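Local coordinates for protein telomerase reverse transcriptase (Candida tropicalis MYA-3404, PDB 6ZD1) that probably extends chromosome ends as the catalytic reverse transcriptase of telomerase, copying a template within its RNA component into telomeric DNA repeats, at residues Val284-Gln289 and His370-Gly375; Glu354-Ile359 and Gly470-Ile475; Leu601-Ser606 and Ala661-Ser666. One frame throughout, in Å; residues are numbered along the deposited sequence.

Following the chain from its N terminus, the long helix 263-298 supplies Val284-Gln289, and contact 1 closes the first loop when strand 368-372 returns to that helix. Before it does so, helix 349-359 has already contributed Glu354-Ile359, whose partner comes only with helix 469-484; contacts 1 and 2 therefore cross within the reverse transcriptase region. They also touch, since Ile471 packs on Leu288 and Gln289. Contact 3 opens after both have closed and ties the loop after helix 582-596 to the end of helix 642-664, closing an almost wholly helical loop. It adjoins contact 1, where Arg285 reaches Phe604 and Tyr374 lies near Ser666, so helix 263-298 forms one side of contact 1 and neighbours the other two.

Contact 1. Residues Val284-Gln289 and His370-Gly375; sequences VRQVLQ and HVREYG
Gln286 uses its side-chain amide to grip the backbone of Arg372, joining helix 263-298 to the edge of the two-stranded antiparallel sheet of strands 368-372 and 423-427 in the reverse transcriptase region. Val371 and Glu373 direct backbone bonds to Leu424 of the partner strand and Lys422 just before it, while the N-H and C=O of the intervening Arg372 turn to the helix. A glutamine suits this place because one amide offers an acceptor and a donor: Arg372 N reaches Gln286 OE1 at 3.1 Å, and Gln286 NE2 meets Arg372 O at 2.8 Å in a nearly straight bond (175°) in the amide plane. The chain from CG outward is extended, carrying the amide across the gap, and a further bond from NE2 to Ser282 OG helps fix its rotation. Beside the amide, Val371 lays its CB 3.3 Å from Gln286 OE1, and its CG1 meets Val287 CG2 at 3.7 Å, the two valines crossing at about a right angle. NE2 lies at the edge of the Tyr374 ring, 3.6 Å from CE2, with amide and ring planes 60° apart. The arginine chain bends at chi3 (49°), and Arg372 NE donates to Tyr374 OH at 2.7 Å.

Contact 2. Residues Glu354-Ile359 and Gly470-Ile475; sequences ESIAGI and GIFCDI
Ile475 points from helix 469-484 into the surface of helix 349-359, its two branches meeting different residues. The branch CG2 lies 3.9 Å from Ser355 CB, while the longer branch ends with CD1 3.9 Å from CD1 of Ile359. Those two isoleucines cross at about a right angle, so the meeting is methyl to methyl and not side by side. Ile359 presents its CD1 through a first torsion of 68°, which sets CG1 between the backbone N and the carbonyl carbon. Ser355 suits the position where the helices come closest, its CA 6.7 Å from that of Ile475: the side chain is small, and its hydroxyl bonds back to Ala351 O of its own helix, so that the carbon CB is what meets Ile475. Beside this pair, Ile356 extends with CG1 anti to its carbonyl carbon and slants against the Phe472 ring, CD1 coming 3.7 Å from CE1. Branched and aromatic side chains thus fill the gap between two short helical segments whose axes pass 10.1 Å apart at 76°, in a buried, largely apolar contact. This is helix-helix packing within the reverse transcriptase region, joining helix 349-359, which follows strand 334-339 of the four-stranded antiparallel sheet, to helix 469-484. Helix 428-440 extends this core, with Cys435 touching both Ile356 and Phe472, and helix 263-298 borders it through Leu295 against Ile359.

Contact 3. Residues Leu601-Ser606 and Ala661-Ser666; sequences LLDFSS and ARVNGS
Asp603 and Asn664 bring their CA atoms to within 5.9 Å where the irregular loop 601-606 passes the last turn of helix 642-664, which ends as Gly665, without a side chain, takes a positive phi (70°). Asn664 carries the contact, its amide bridging backbone groups on either side of Asp603. ND2 donates to Leu602 O at 2.6 Å, nearly along the C=O axis; a weak bond to Phe660 O also holds ND2. OD1 accepts from Phe604 N at a very short 2.4 Å and lies 2.9 Å from Leu602 O, another acceptor, so the tightly modelled amide is doubtful in detail. An asparagine fits because its chain is short and its end both gives and takes a bond. Val663 packs a methyl against the loop backbone, CG1 3.7 Å from Asp603 CA. Within the loop, Ser606 OG donates to Asp603 OD1 at 3.0 Å from above the carboxylate plane, tying the two residues together. The contact joins the helix end to the loop between helices 582-596 and 609-637, in a helical region probably corresponding to the C-terminal extension, telomerase's thumb. Against helix 609-637, Leu602 packs on Val616 and Phe604 on Leu609 and Ile612, while Gly665 bonds through its backbone to Leu377.

Contact 1. Residues Val284-Gln289 and His370-Gly375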
loop_
_atom_site.group_PDB
_atom_site.type_symbol
_atom_site.label_atom_id
_atom_site.label_comp_id
_atom_site.label_asym_id
_atom_site.label_seq_id
_atom_site.Cartn_x
_atom_site.Cartn_y
_atom_site.Cartn_z
ATOM N N VAL A 284 0.290 21.603 -3.661
ATOM C CA VAL A 284 -0.083 21.396 -5.059
ATOM C C VAL A 284 -1.103 20.270 -5.169
ATOM O O VAL A 284 -2.120 20.394 -5.861
ATOM C CB VAL A 284 1.165 21.118 -5.918
ATOM C CG1 VAL A 284 0.766 20.537 -7.268
ATOM C CG2 VAL A 284 1.961 22.394 -6.114
ATOM N N ARG A 285 -0.864 19.165 -4.458
ATOM C CA ARG A 285 -1.811 18.057 -4.499
ATOM C C ARG A 285 -3.138 18.440 -3.852
ATOM O O ARG A 285 -4.206 18.042 -4.335
ATOM C CB ARG A 285 -1.212 16.824 -3.824
ATOM C CG ARG A 285 -2.116 15.608 -3.873
ATOM C CD ARG A 285 -1.349 14.318 -3.650
ATOM N NE ARG A 285 -0.695 14.270 -2.346
ATOM C CZ ARG A 285 -0.093 13.187 -1.862
ATOM N NH1 ARG A 285 -0.071 12.068 -2.574
ATOM N NH2 ARG A 285 0.483 13.217 -0.666
ATOM N N GLN A 286 -3.097 19.245 -2.785
ATOM C CA GLN A 286 -4.336 19.635 -2.114
ATOM C C GLN A 286 -5.207 20.505 -3.014
ATOM O O GLN A 286 -6.429 20.319 -3.074
ATOM C CB GLN A 286 -4.035 20.376 -0.812
ATOM C CG GLN A 286 -3.492 19.516 0.315
ATOM C CD GLN A 286 -3.278 20.323 1.584
ATOM O OE1 GLN A 286 -4.229 20.851 2.164
ATOM N NE2 GLN A 286 -2.025 20.436 2.012
ATOM N N VAL A 287 -4.598 21.460 -3.721
ATOM C CA VAL A 287 -5.379 22.352 -4.571
ATOM C C VAL A 287 -5.928 21.593 -5.772
ATOM O O VAL A 287 -7.080 21.792 -6.176
ATOM C CB VAL A 287 -4.529 23.560 -5.001
ATOM C CG1 VAL A 287 -5.333 24.484 -5.909
ATOM C CG2 VAL A 287 -4.025 24.305 -3.777
ATOM N N LEU A 288 -5.128 20.692 -6.343
ATOM C CA LEU A 288 -5.621 19.872 -7.444
ATOM C C LEU A 288 -6.810 19.031 -7.002
ATOM O O LEU A 288 -7.794 18.897 -7.741
ATOM C CB LEU A 288 -4.504 18.982 -7.983
ATOM C CG LEU A 288 -3.352 19.681 -8.706
ATOM C CD1 LEU A 288 -2.296 18.668 -9.105
ATOM C CD2 LEU A 288 -3.854 20.437 -9.923
ATOM N N GLN A 289 -6.749 18.475 -5.790
ATOM C CA GLN A 289 -7.849 17.654 -5.298
ATOM C C GLN A 289 -9.109 18.483 -5.078
ATOM O O GLN A 289 -10.221 18.011 -5.343
ATOM C CB GLN A 289 -7.440 16.945 -4.007
ATOM C CG GLN A 289 -8.392 15.836 -3.574
ATOM C CD GLN A 289 -8.435 14.680 -4.557
ATOM O OE1 GLN A 289 -7.491 13.896 -4.652
ATOM N NE2 GLN A 289 -9.535 14.569 -5.296
ATOM N N HIS A 370 -5.319 28.740 -0.093
ATOM C CA HIS A 370 -4.970 28.501 1.300
ATOM C C HIS A 370 -5.345 27.072 1.658
ATOM O O HIS A 370 -6.529 26.716 1.657
ATOM C CB HIS A 370 -5.673 29.498 2.221
ATOM C CG HIS A 370 -5.285 30.922 1.972
ATOM N ND1 HIS A 370 -4.112 31.468 2.445
ATOM C CD2 HIS A 370 -5.911 31.911 1.290
ATOM C CE1 HIS A 370 -4.033 32.732 2.069
ATOM N NE2 HIS A 370 -5.113 33.025 1.367
ATOM N N VAL A 371 -4.336 26.262 1.961
ATOM C CA VAL A 371 -4.504 24.852 2.259
ATOM C C VAL A 371 -3.793 24.551 3.574
ATOM O O VAL A 371 -3.159 25.419 4.170
ATOM C CB VAL A 371 -3.980 23.958 1.118
ATOM C CG1 VAL A 371 -4.794 24.197 -0.148
ATOM C CG2 VAL A 371 -2.509 24.245 0.862
ATOM N N ARG A 372 -3.890 23.302 4.012
ATOM C CA ARG A 372 -3.393 22.913 5.322
ATOM C C ARG A 372 -1.932 22.487 5.258
ATOM O O ARG A 372 -1.438 22.027 4.225
ATOM C CB ARG A 372 -4.234 21.772 5.894
ATOM C CG ARG A 372 -5.681 22.141 6.173
ATOM C CD ARG A 372 -6.526 20.898 6.422
ATOM N NE ARG A 372 -5.907 19.993 7.388
ATOM C CZ ARG A 372 -6.126 20.033 8.697
ATOM N NH1 ARG A 372 -6.954 20.935 9.208
ATOM N NH2 ARG A 372 -5.518 19.167 9.499
ATOM N N GLU A 373 -1.245 22.648 6.384
ATOM C CA GLU A 373 0.094 22.112 6.557
ATOM C C GLU A 373 0.006 20.747 7.227
ATOM O O GLU A 373 -0.904 20.478 8.017
ATOM C CB GLU A 373 0.961 23.057 7.397
ATOM C CG GLU A 373 2.390 22.572 7.625
ATOM C CD GLU A 373 3.124 23.366 8.692
ATOM O OE1 GLU A 373 3.879 24.295 8.333
ATOM O OE2 GLU A 373 2.942 23.059 9.889
ATOM N N TYR A 374 0.953 19.877 6.887
ATOM C CA TYR A 374 1.035 18.554 7.481
ATOM C C TYR A 374 2.492 18.235 7.770
ATOM O O TYR A 374 3.406 18.786 7.152
ATOM C CB TYR A 374 0.439 17.477 6.566
ATOM C CG TYR A 374 -1.039 17.635 6.306
ATOM C CD1 TYR A 374 -1.976 17.202 7.235
ATOM C CD2 TYR A 374 -1.501 18.212 5.131
ATOM C CE1 TYR A 374 -3.330 17.341 7.002
ATOM C CE2 TYR A 374 -2.856 18.358 4.892
ATOM C CZ TYR A 374 -3.765 17.917 5.833
ATOM O OH TYR A 374 -5.117 18.051 5.611
ATOM N N GLY A 375 2.696 17.333 8.708
ATOM C CA GLY A 375 4.034 16.886 9.019
ATOM C C GLY A 375 4.474 15.747 8.124
ATOM O O GLY A 375 3.706 15.215 7.323
#

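Contact 2. Residues Glu354-Ile359 and Gly470-Ile475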
loop_
_atom_site.group_PDB
_atom_site.type_symbol
_atom_site.label_atom_id
_atom_site.label_comp_id
_atom_site.label_asym_id
_atom_site.label_seq_id
_atom_site.Cartn_x
_atom_site.Cartn_y
_atom_site.Cartn_z
ATOM N N GLU A 354 -2.925 20.436 -20.658
ATOM C CA GLU A 354 -4.124 21.194 -21.007
ATOM C C GLU A 354 -5.243 20.964 -19.992
ATOM O O GLU A 354 -5.943 21.909 -19.609
ATOM C CB GLU A 354 -4.590 20.811 -22.414
ATOM C CG GLU A 354 -3.535 21.023 -23.501
ATOM C CD GLU A 354 -3.921 20.402 -24.839
ATOM O OE1 GLU A 354 -5.060 19.899 -24.967
ATOM O OE2 GLU A 354 -3.077 20.417 -25.764
ATOM N N SER A 355 -5.412 19.722 -19.526
ATOM C CA SER A 355 -6.438 19.440 -18.525
ATOM C C SER A 355 -6.187 20.224 -17.247
ATOM O O SER A 355 -7.123 20.765 -16.645
ATOM C CB SER A 355 -6.485 17.946 -18.215
ATOM O OG SER A 355 -6.936 17.202 -19.331
ATOM N N ILE A 356 -4.926 20.283 -16.810
ATOM C CA ILE A 356 -4.590 21.021 -15.597
ATOM C C ILE A 356 -4.901 22.502 -15.768
ATOM O O ILE A 356 -5.492 23.134 -14.883
ATOM C CB ILE A 356 -3.116 20.783 -15.226
ATOM C CG1 ILE A 356 -2.906 19.316 -14.839
ATOM C CG2 ILE A 356 -2.687 21.719 -14.113
ATOM C CD1 ILE A 356 -1.483 18.986 -14.444
ATOM N N ALA A 357 -4.541 23.076 -16.918
ATOM C CA ALA A 357 -4.926 24.456 -17.190
ATOM C C ALA A 357 -6.439 24.602 -17.254
ATOM O O ALA A 357 -6.972 25.686 -16.988
ATOM C CB ALA A 357 -4.290 24.937 -18.494
ATOM N N GLY A 358 -7.145 23.518 -17.579
ATOM C CA GLY A 358 -8.591 23.601 -17.702
ATOM C C GLY A 358 -9.277 23.846 -16.372
ATOM O O GLY A 358 -10.153 24.707 -16.262
ATOM N N ILE A 359 -8.882 23.099 -15.338
ATOM C CA ILE A 359 -9.528 23.240 -14.039
ATOM C C ILE A 359 -9.137 24.527 -13.333
ATOM O O ILE A 359 -9.730 24.862 -12.298
ATOM C CB ILE A 359 -9.216 22.014 -13.156
ATOM C CG1 ILE A 359 -7.743 21.983 -12.764
ATOM C CG2 ILE A 359 -9.555 20.733 -13.896
ATOM C CD1 ILE A 359 -7.376 20.766 -11.960
ATOM N N GLY A 470 -0.939 9.823 -9.562
ATOM C CA GLY A 470 -2.306 9.343 -9.457
ATOM C C GLY A 470 -3.326 10.433 -9.719
ATOM O O GLY A 470 -4.289 10.227 -10.464
ATOM N N ILE A 471 -3.108 11.622 -9.153
ATOM C CA ILE A 471 -4.077 12.689 -9.364
ATOM C C ILE A 471 -3.954 13.251 -10.774
ATOM O O ILE A 471 -4.941 13.737 -11.341
ATOM C CB ILE A 471 -3.926 13.783 -8.291
ATOM C CG1 ILE A 471 -5.123 14.735 -8.338
ATOM C CG2 ILE A 471 -2.618 14.544 -8.462
ATOM C CD1 ILE A 471 -5.315 15.528 -7.069
ATOM N N PHE A 472 -2.764 13.175 -11.378
ATOM C CA PHE A 472 -2.641 13.533 -12.787
ATOM C C PHE A 472 -3.589 12.691 -13.631
ATOM O O PHE A 472 -4.434 13.224 -14.359
ATOM C CB PHE A 472 -1.198 13.346 -13.263
ATOM C CG PHE A 472 -0.268 14.459 -12.865
ATOM C CD1 PHE A 472 -0.767 15.672 -12.418
ATOM C CD2 PHE A 472 1.108 14.293 -12.954
ATOM C CE1 PHE A 472 0.091 16.699 -12.058
ATOM C CE2 PHE A 472 1.973 15.318 -12.594
ATOM C CZ PHE A 472 1.462 16.520 -12.148
ATOM N N CYS A 473 -3.509 11.366 -13.481
ATOM C CA CYS A 473 -4.362 10.477 -14.261
ATOM C C CYS A 473 -5.834 10.715 -13.953
ATOM O O CYS A 473 -6.683 10.585 -14.842
ATOM C CB CYS A 473 -3.973 9.024 -13.979
ATOM S SG CYS A 473 -4.783 7.784 -15.003
ATOM N N ASP A 474 -6.149 11.108 -12.717
ATOM C CA ASP A 474 -7.533 11.398 -12.354
ATOM C C ASP A 474 -8.023 12.677 -13.023
ATOM O O ASP A 474 -9.149 12.728 -13.530
ATOM C CB ASP A 474 -7.654 11.503 -10.833
ATOM C CG ASP A 474 -9.085 11.384 -10.345
ATOM O OD1 ASP A 474 -9.994 11.163 -11.176
ATOM O OD2 ASP A 474 -9.300 11.509 -9.121
ATOM N N ILE A 475 -7.186 13.716 -13.037
ATOM C CA ILE A 475 -7.553 14.969 -13.695
ATOM C C ILE A 475 -7.806 14.736 -15.180
ATOM O O ILE A 475 -8.811 15.193 -15.737
ATOM C CB ILE A 475 -6.463 16.034 -13.474
ATOM C CG1 ILE A 475 -6.434 16.494 -12.017
ATOM C CG2 ILE A 475 -6.676 17.225 -14.398
ATOM C CD1 ILE A 475 -5.308 17.466 -11.728
#

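Contact 3. Residues Leu601-Ser606 and Ala661-Ser666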
loop_
_atom_site.group_PDB
_atom_site.type_symbol
_atom_site.label_atom_id
_atom_site.label_comp_id
_atom_site.label_asym_id
_atom_site.label_seq_id
_atom_site.Cartn_x
_atom_site.Cartn_y
_atom_site.Cartn_z
ATOM N N LEU A 601 -2.247 -0.332 -0.841
ATOM C CA LEU A 601 -3.577 0.114 -0.459
ATOM C C LEU A 601 -3.539 1.242 0.558
ATOM O O LEU A 601 -4.598 1.724 0.972
ATOM C CB LEU A 601 -4.393 -1.059 0.082
ATOM C CG LEU A 601 -4.961 -1.914 -1.054
ATOM C CD1 LEU A 601 -6.009 -2.890 -0.558
ATOM C CD2 LEU A 601 -5.507 -1.042 -2.192
ATOM N N LEU A 602 -2.347 1.672 0.956
ATOM C CA LEU A 602 -2.167 2.910 1.693
ATOM C C LEU A 602 -1.453 3.958 0.855
ATOM O O LEU A 602 -1.201 5.062 1.346
ATOM C CB LEU A 602 -1.389 2.640 2.986
ATOM C CG LEU A 602 -1.919 1.464 3.807
ATOM C CD1 LEU A 602 -1.043 1.214 5.022
ATOM C CD2 LEU A 602 -3.359 1.715 4.223
ATOM N N ASP A 603 -1.145 3.640 -0.403
ATOM C CA ASP A 603 -0.391 4.521 -1.291
ATOM C C ASP A 603 -1.302 5.647 -1.768
ATOM O O ASP A 603 -2.268 5.411 -2.503
ATOM C CB ASP A 603 0.180 3.711 -2.456
ATOM C CG ASP A 603 1.043 4.541 -3.403
ATOM O OD1 ASP A 603 0.497 5.393 -4.132
ATOM O OD2 ASP A 603 2.273 4.331 -3.428
ATOM N N PHE A 604 -0.998 6.874 -1.338
ATOM C CA PHE A 604 -1.739 8.062 -1.740
ATOM C C PHE A 604 -1.280 8.611 -3.085
ATOM O O PHE A 604 -1.935 9.505 -3.630
ATOM C CB PHE A 604 -1.606 9.142 -0.660
ATOM C CG PHE A 604 -2.763 10.100 -0.602
ATOM C CD1 PHE A 604 -2.710 11.215 0.223
ATOM C CD2 PHE A 604 -3.905 9.884 -1.357
ATOM C CE1 PHE A 604 -3.769 12.102 0.282
ATOM C CE2 PHE A 604 -4.969 10.767 -1.301
ATOM C CZ PHE A 604 -4.900 11.879 -0.481
ATOM N N SER A 605 -0.161 8.120 -3.619
ATOM C CA SER A 605 0.270 8.501 -4.956
ATOM C C SER A 605 -0.511 7.789 -6.049
ATOM O O SER A 605 -0.451 8.212 -7.206
ATOM C CB SER A 605 1.762 8.220 -5.136
ATOM O OG SER A 605 2.537 9.029 -4.271
ATOM N N SER A 606 -1.217 6.707 -5.721
ATOM C CA SER A 606 -1.948 5.931 -6.712
ATOM C C SER A 606 -3.435 5.782 -6.417
ATOM O O SER A 606 -4.183 5.386 -7.318
ATOM C CB SER A 606 -1.331 4.529 -6.851
ATOM O OG SER A 606 0.076 4.604 -7.003
ATOM N N ALA A 661 1.562 6.314 7.208
ATOM C CA ALA A 661 2.555 7.383 7.195
ATOM C C ALA A 661 3.866 6.907 6.581
ATOM O O ALA A 661 4.546 7.672 5.886
ATOM C CB ALA A 661 2.779 7.907 8.612
ATOM N N ARG A 662 4.236 5.649 6.828
ATOM C CA ARG A 662 5.446 5.093 6.229
ATOM C C ARG A 662 5.360 5.108 4.707
ATOM O O ARG A 662 6.289 5.558 4.025
ATOM C CB ARG A 662 5.669 3.667 6.740
ATOM C CG ARG A 662 6.993 3.420 7.452
ATOM C CD ARG A 662 6.970 2.061 8.142
ATOM N NE ARG A 662 6.617 0.991 7.211
ATOM C CZ ARG A 662 6.009 -0.141 7.560
ATOM N NH1 ARG A 662 5.669 -0.359 8.825
ATOM N NH2 ARG A 662 5.732 -1.055 6.638
ATOM N N VAL A 663 4.245 4.623 4.159
ATOM C CA VAL A 663 4.122 4.492 2.711
ATOM C C VAL A 663 4.139 5.863 2.042
ATOM O O VAL A 663 4.947 6.120 1.141
ATOM C CB VAL A 663 2.854 3.697 2.353
ATOM C CG1 VAL A 663 2.562 3.802 0.866
ATOM C CG2 VAL A 663 3.028 2.243 2.755
ATOM N N ASN A 664 3.262 6.764 2.473
ATOM C CA ASN A 664 3.137 8.056 1.814
ATOM C C ASN A 664 4.127 9.096 2.317
ATOM O O ASN A 664 4.281 10.139 1.674
ATOM C CB ASN A 664 1.714 8.583 1.979
ATOM C CG ASN A 664 0.684 7.548 1.616
ATOM O OD1 ASN A 664 0.544 7.183 0.451
ATOM N ND2 ASN A 664 -0.033 7.052 2.613
ATOM N N GLY A 665 4.808 8.841 3.431
ATOM C CA GLY A 665 5.779 9.774 3.952
ATOM C C GLY A 665 5.216 11.053 4.527
ATOM O O GLY A 665 5.958 11.786 5.187
ATOM N N SER A 666 3.937 11.350 4.316
ATOM C CA SER A 666 3.329 12.591 4.773
ATOM C C SER A 666 2.135 12.292 5.666
ATOM O O SER A 666 1.410 11.316 5.443
ATOM C CB SER A 666 2.889 13.465 3.594
ATOM O OG SER A 666 2.219 14.632 4.045
#